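Local structure of protein CT_858 (Chlamydia trachomatis, 3DOR) at residues B[536-539]-B[540-544]; B[322-325]-B[326-329]; B[474-478]-B[479-483]. The protein is a secreted chlamydial protease, known as CPAF, that probably cleaves proteins as a serine-type endopeptidase. One frame throughout, in Å; residues are numbered along the deposited sequence.

Contact 1: B[536-539]-B[540-544]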
# COMPACT_ATOMS: atom_id res chain seq x y z
N LEU B 536 13.15 30.92 23.04
CA LEU B 536 13.18 32.16 22.28
C LEU B 536 11.98 32.23 21.35
O LEU B 536 12.07 31.87 20.17
CB LEU B 536 14.45 32.21 21.43
CG LEU B 536 15.26 33.48 21.23
CD1 LEU B 536 15.92 33.38 19.86
CD2 LEU B 536 14.41 34.74 21.32
N PRO B 537 10.83 32.68 21.86
CA PRO B 537 9.63 32.79 21.03
C PRO B 537 9.72 34.00 20.12
O PRO B 537 10.57 34.86 20.31
CB PRO B 537 8.51 32.92 22.05
CG PRO B 537 9.17 33.72 23.16
CD PRO B 537 10.53 33.03 23.27
N PHE B 538 8.86 34.06 19.11
CA PHE B 538 8.83 35.21 18.20
C PHE B 538 7.97 36.29 18.86
O PHE B 538 6.87 36.00 19.33
CB PHE B 538 8.22 34.81 16.86
CG PHE B 538 9.04 33.79 16.10
CD1 PHE B 538 8.45 32.61 15.63
CD2 PHE B 538 10.40 34.01 15.85
CE1 PHE B 538 9.20 31.66 14.93
CE2 PHE B 538 11.16 33.06 15.15
CZ PHE B 538 10.57 31.89 14.69
N THR B 539 8.47 37.53 18.92
CA THR B 539 7.72 38.62 19.53
C THR B 539 6.85 39.29 18.48
O THR B 539 6.93 38.97 17.29
CB THR B 539 8.66 39.72 20.11
OG1 THR B 539 9.45 40.27 19.04
CG2 THR B 539 9.57 39.15 21.19
N ALA B 540 6.00 40.22 18.91
CA ALA B 540 5.15 40.94 17.98
C ALA B 540 6.05 41.74 17.04
O ALA B 540 5.78 41.85 15.84
CB ALA B 540 4.18 41.86 18.73
N ASN B 541 7.14 42.30 17.57
CA ASN B 541 8.06 43.06 16.72
C ASN B 541 8.72 42.17 15.67
O ASN B 541 9.02 42.62 14.56
CB ASN B 541 9.13 43.75 17.57
CG ASN B 541 8.59 44.94 18.34
OD1 ASN B 541 7.65 45.60 17.88
ND2 ASN B 541 9.18 45.24 19.49
N ASP B 542 8.95 40.91 16.02
CA ASP B 542 9.55 39.98 15.06
C ASP B 542 8.57 39.75 13.93
O ASP B 542 8.93 39.79 12.76
CB ASP B 542 9.83 38.62 15.71
CG ASP B 542 11.08 38.61 16.54
OD1 ASP B 542 12.09 39.22 16.10
OD2 ASP B 542 11.06 37.98 17.62
N ILE B 543 7.33 39.51 14.33
CA ILE B 543 6.24 39.20 13.41
C ILE B 543 5.61 40.36 12.66
O ILE B 543 5.38 40.27 11.46
CB ILE B 543 5.13 38.44 14.18
CG1 ILE B 543 5.70 37.14 14.74
CG2 ILE B 543 3.95 38.16 13.27
CD1 ILE B 543 4.78 36.42 15.70
N ARG B 544 5.33 41.46 13.36
CA ARG B 544 4.67 42.59 12.73
C ARG B 544 5.04 42.84 11.27
O ARG B 544 4.16 42.89 10.41
CB ARG B 544 4.86 43.87 13.54
CG ARG B 544 4.01 45.02 13.00
CD ARG B 544 3.85 46.18 13.99
NE ARG B 544 3.17 45.80 15.23
CZ ARG B 544 3.80 45.52 16.37
NH1 ARG B 544 5.13 45.59 16.44
NH2 ARG B 544 3.10 45.20 17.45
O HOH W 1 12.47 36.79 19.55

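Contact 2: B[322-325]-B[326-329]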
# COMPACT_ATOMS: atom_id res chain seq x y z
N LYS B 322 27.63 17.66 0.35
CA LYS B 322 28.43 18.69 -0.31
C LYS B 322 28.44 20.00 0.49
O LYS B 322 29.48 20.65 0.65
CB LYS B 322 27.87 19.00 -1.70
CG LYS B 322 27.83 17.84 -2.69
CD LYS B 322 29.16 17.66 -3.39
CE LYS B 322 29.04 16.64 -4.52
NZ LYS B 322 28.09 17.10 -5.57
N ILE B 323 27.27 20.39 0.98
CA ILE B 323 27.15 21.62 1.74
C ILE B 323 27.94 21.55 3.04
O ILE B 323 28.66 22.49 3.39
CB ILE B 323 25.66 21.93 2.04
CG1 ILE B 323 24.90 22.09 0.72
CG2 ILE B 323 25.55 23.20 2.87
CD1 ILE B 323 23.38 21.95 0.85
N ILE B 324 27.83 20.44 3.76
CA ILE B 324 28.57 20.31 5.01
C ILE B 324 30.08 20.37 4.78
O ILE B 324 30.80 20.98 5.57
CB ILE B 324 28.21 19.01 5.74
CG1 ILE B 324 26.70 18.97 6.03
CG2 ILE B 324 28.97 18.93 7.06
CD1 ILE B 324 26.19 20.18 6.81
N GLN B 325 30.56 19.76 3.71
CA GLN B 325 31.99 19.82 3.43
C GLN B 325 32.40 21.28 3.24
O GLN B 325 33.44 21.71 3.72
CB GLN B 325 32.35 19.00 2.18
CG GLN B 325 32.56 17.53 2.47
CD GLN B 325 32.86 16.72 1.21
OE1 GLN B 325 32.08 16.72 0.25
NE2 GLN B 325 33.99 16.02 1.22
N VAL B 326 31.57 22.06 2.55
CA VAL B 326 31.87 23.47 2.36
C VAL B 326 31.89 24.17 3.72
O VAL B 326 32.76 24.99 3.99
CB VAL B 326 30.82 24.15 1.46
CG1 VAL B 326 30.96 25.69 1.55
CG2 VAL B 326 31.01 23.69 0.01
N PHE B 327 30.92 23.86 4.58
CA PHE B 327 30.84 24.49 5.90
C PHE B 327 32.05 24.13 6.77
O PHE B 327 32.57 24.98 7.48
CB PHE B 327 29.56 24.07 6.65
CG PHE B 327 28.29 24.71 6.13
CD1 PHE B 327 27.06 24.09 6.33
CD2 PHE B 327 28.31 25.94 5.50
CE1 PHE B 327 25.87 24.71 5.92
CE2 PHE B 327 27.13 26.55 5.09
CZ PHE B 327 25.92 25.94 5.30
N SER B 328 32.48 22.88 6.71
CA SER B 328 33.62 22.44 7.52
C SER B 328 34.90 23.21 7.24
O SER B 328 35.74 23.34 8.13
CB SER B 328 33.88 20.94 7.31
OG SER B 328 32.82 20.17 7.80
N SER B 329 35.06 23.72 6.03
CA SER B 329 36.28 24.43 5.68
C SER B 329 36.13 25.94 5.53
O SER B 329 37.11 26.64 5.29
CB SER B 329 36.86 23.87 4.38
OG SER B 329 37.25 22.52 4.54

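Contact 3: B[474-478]-B[479-483]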
# COMPACT_ATOMS: atom_id res chain seq x y z
N VAL B 474 16.39 16.44 19.77
CA VAL B 474 16.54 15.66 20.99
C VAL B 474 17.86 14.88 21.01
O VAL B 474 18.52 14.79 22.04
CB VAL B 474 15.31 14.69 21.22
CG1 VAL B 474 15.51 13.35 20.52
CG2 VAL B 474 15.10 14.50 22.71
N VAL B 475 18.25 14.34 19.86
CA VAL B 475 19.50 13.59 19.76
C VAL B 475 20.69 14.53 19.98
O VAL B 475 21.62 14.22 20.73
CB VAL B 475 19.66 12.92 18.36
CG1 VAL B 475 21.05 12.30 18.24
CG2 VAL B 475 18.60 11.84 18.17
N LEU B 476 20.65 15.69 19.33
CA LEU B 476 21.71 16.68 19.47
C LEU B 476 21.76 17.29 20.87
O LEU B 476 22.84 17.64 21.38
CB LEU B 476 21.54 17.78 18.41
CG LEU B 476 21.68 17.28 16.96
CD1 LEU B 476 21.44 18.40 15.93
CD2 LEU B 476 23.07 16.69 16.80
N LYS B 477 20.59 17.44 21.50
CA LYS B 477 20.53 18.01 22.84
C LYS B 477 21.01 17.01 23.89
O LYS B 477 21.90 17.32 24.68
CB LYS B 477 19.11 18.44 23.18
CG LYS B 477 18.98 19.26 24.47
CD LYS B 477 17.58 19.88 24.58
CE LYS B 477 17.52 21.00 25.62
NZ LYS B 477 17.76 20.53 27.02
N ASP B 478 20.44 15.81 23.87
CA ASP B 478 20.80 14.78 24.85
C ASP B 478 22.23 14.26 24.75
O ASP B 478 22.73 13.62 25.67
CB ASP B 478 19.78 13.62 24.80
CG ASP B 478 18.39 14.04 25.28
OD1 ASP B 478 18.23 15.21 25.68
OD2 ASP B 478 17.45 13.22 25.25
N ASN B 479 22.90 14.54 23.63
CA ASN B 479 24.30 14.11 23.44
C ASN B 479 25.20 15.33 23.56
O ASN B 479 26.41 15.25 23.33
CB ASN B 479 24.49 13.47 22.05
CG ASN B 479 23.98 12.03 21.99
OD1 ASN B 479 24.64 11.11 22.47
ND2 ASN B 479 22.82 11.84 21.39
N ASP B 480 24.60 16.47 23.93
CA ASP B 480 25.32 17.73 24.10
C ASP B 480 26.14 18.10 22.85
O ASP B 480 27.27 18.57 22.97
CB ASP B 480 26.28 17.63 25.30
CG ASP B 480 25.56 17.37 26.63
OD1 ASP B 480 25.88 16.42 27.34
OD2 ASP B 480 24.59 18.21 26.96
N ARG B 481 25.58 17.90 21.66
CA ARG B 481 26.28 18.21 20.41
C ARG B 481 25.96 19.61 19.90
O ARG B 481 26.77 20.25 19.24
CB ARG B 481 25.86 17.21 19.31
CG ARG B 481 26.99 16.47 18.61
CD ARG B 481 27.58 17.19 17.39
NE ARG B 481 28.20 18.44 17.78
CZ ARG B 481 28.83 19.26 16.96
NH1 ARG B 481 28.96 18.98 15.67
NH2 ARG B 481 29.29 20.41 17.43
N ALA B 482 24.75 20.08 20.19
CA ALA B 482 24.33 21.39 19.72
C ALA B 482 23.50 22.17 20.71
O ALA B 482 22.90 21.61 21.63
CB ALA B 482 23.55 21.24 18.42
N LEU B 483 23.46 23.48 20.49
CA LEU B 483 22.68 24.40 21.30
C LEU B 483 21.30 24.43 20.62
O LEU B 483 21.21 24.72 19.42
CB LEU B 483 23.33 25.78 21.24
CG LEU B 483 23.17 26.82 22.36
CD1 LEU B 483 22.55 28.07 21.78
CD2 LEU B 483 22.37 26.27 23.52

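Contact 1: B[536-539]-B[540-544]
Thr539 and Asp542 grip each other reciprocally at the start of helix 540-544. Asp542 OD2 accepts from Thr539 N at 2.9 Å, an almost straight bond (174°) received on the anti side, about 20° out of the carboxylate plane. Thr539 OG1 accepts from Asp542 N at 3.1 Å. This is a capping box, with Thr539 at the N-cap: a short hydroxyl side chain can accept from an N-H of the first turn, and a carboxylate can reach back to the N-cap N-H. The threonine hydroxyl is set between its own backbone N and carbonyl carbon (chi1 61°), which brings it to that N-H. One residue further on, Ile543 N donates to Thr539 O at 3.0 Å, an i to i+4 bond that opens the helical pattern. Just outside the box, the CB of Phe538 lies against Ile543 CD1 at 4.0 Å.

In the second shell a water donates to both Pro537 O and Asp542 OD2, so OD2 accepts two bonds; Asp542 OD1 takes the N-H of Tyr551, and Thr539 OG1 is also hydrogen-bonded to Glu550 OE1. These bonds would favour the ionised form of Asp542, and its charge would complement the partial positive charge of the helix start.

Contact 2: B[322-325]-B[326-329]
Ile323 and Phe327, one turn apart on helix 316-330, lie side by side and point the same way. The CG2 methyl of Ile323 sits over one face of the phenyl ring, 3.9 Å from its centroid and 30° off the normal, a CH-pi contact. Its closest ring atom is CE1 of Phe327, at 3.4 Å, so the methyl is displaced toward the CE1-CZ side of the ring. The isoleucine torsion explains this: with CG1 beside the backbone N (chi1 -60°), CG2 is turned anti to that nitrogen, which places it over the ring, while the longer CG1-CD1 branch leads away from segment 326-329.

Ile324 reaches the same ring differently. Its CD1 comes to the rim, near the ring plane, 4.0 Å from Phe327 CD1. Both chi1 and chi2 lie near -60°, a bend that folds CD1 to the ring edge, where the CD1 of Ile323 runs on extended (chi2 162°). One aromatic side chain thus meets two branched neighbours, one over a face and one at an edge, and beta-branching restricts chi1 on a helix, so both side chains have little freedom to swing away.

The backbone beneath is regular helix: Phe327 N binds Ile323 O at 2.9 Å, and Ser328 N binds Ile324 O at 2.8 Å. Ser328 OG also lies 3.1 Å from Ile324 O, a small polar group suited to the partly exposed flank, whereas Lys322 and Gln325 are exposed residues.

Ile323 touches Ala278 and Phe327 touches Ile280 of strand 278-284, while Tyr453 touches Ile324 and Phe327. This is the amphipathic helix of a beta-alpha-beta unit, strand 290-297, helix 316-330 and strand 333-337, its apolar side packed on the sheet within the S41 peptidase family region.

Contact 3: B[474-478]-B[479-483]
Leu476 and Arg481 meet across the turn that ends helix 468-478, where backbone bonds do most of the work. Arg481 N donates to Leu476 O at 2.8 Å, in the carbonyl plane, and Asp480 N donates to Lys477 O at 2.9 Å, approaching from above the plane of that carbonyl. Together they make a Schellman motif, with Asp480, at positive phi (54°), as its C-prime residue. A weak bond from Ala482 N to Leu476 O follows as the chain turns away.

A side-chain bond adds to this cap. Asn479 ND2 reaches back to Val475 O at 2.7 Å, fairly straight at 164°, and the acceptor lies close to the plane of the asparagine amide. Asn479 CG stands beside its backbone N (chi1 -78°), which brings the amide back along the helix and alongside Val475, whose CG1 is 3.6 Å from ND2. Asparagine suits the place because the other end of its amide can accept: OD1 takes the backbone N-H of Glu362. Asn479 N makes a further, weak bond to Val475 O.

Apolar contacts accompany the cap. Leu476 CD2 lies 3.8 Å from Arg481 CB, and Leu476 CB is 4.0 Å from Ala482 CB, where a small residue lets the chain pass close to the helix.

The charged ends have partners beyond the turn. Asp478 forms a salt bridge with Arg519 and Lys477 with Glu531. The arginine chain, bent at chi2 and chi3, leads its guanidinium to the carbonyls of Leu356 and Lys455 and to a sulfate probably from the crystallisation liquor.

Val475 and Asn479 border strand 361-368, while Leu476 and Ala482 pack on strand 457-461, so the turn delivers the chain from helix 468-478 into strand 483-486 beside it.

Overall arrangement
Along the chain the order is contact 2, contact 3, contact 1, and all three belong to elements around one mixed sheet. Contact 2 lies on the helix that connects the neighbouring parallel strands 290-297 and 333-337; contact 3 leads into strand 483-486, and contact 1 follows the adjacent edge strand 534-535. The centres of contacts 2 and 3 are about 20 Å apart, those of 1 and 3 about 25 Å, and those of 1 and 2 about 31 Å; none touch. Lys455 links the surroundings of contacts 2 and 3, bonding Ser328 O and Arg481. Contact 1 packs against strands 83-92 and 98-103, within the range assigned to a PDZ domain, and so lies where that part meets the S41 peptidase part.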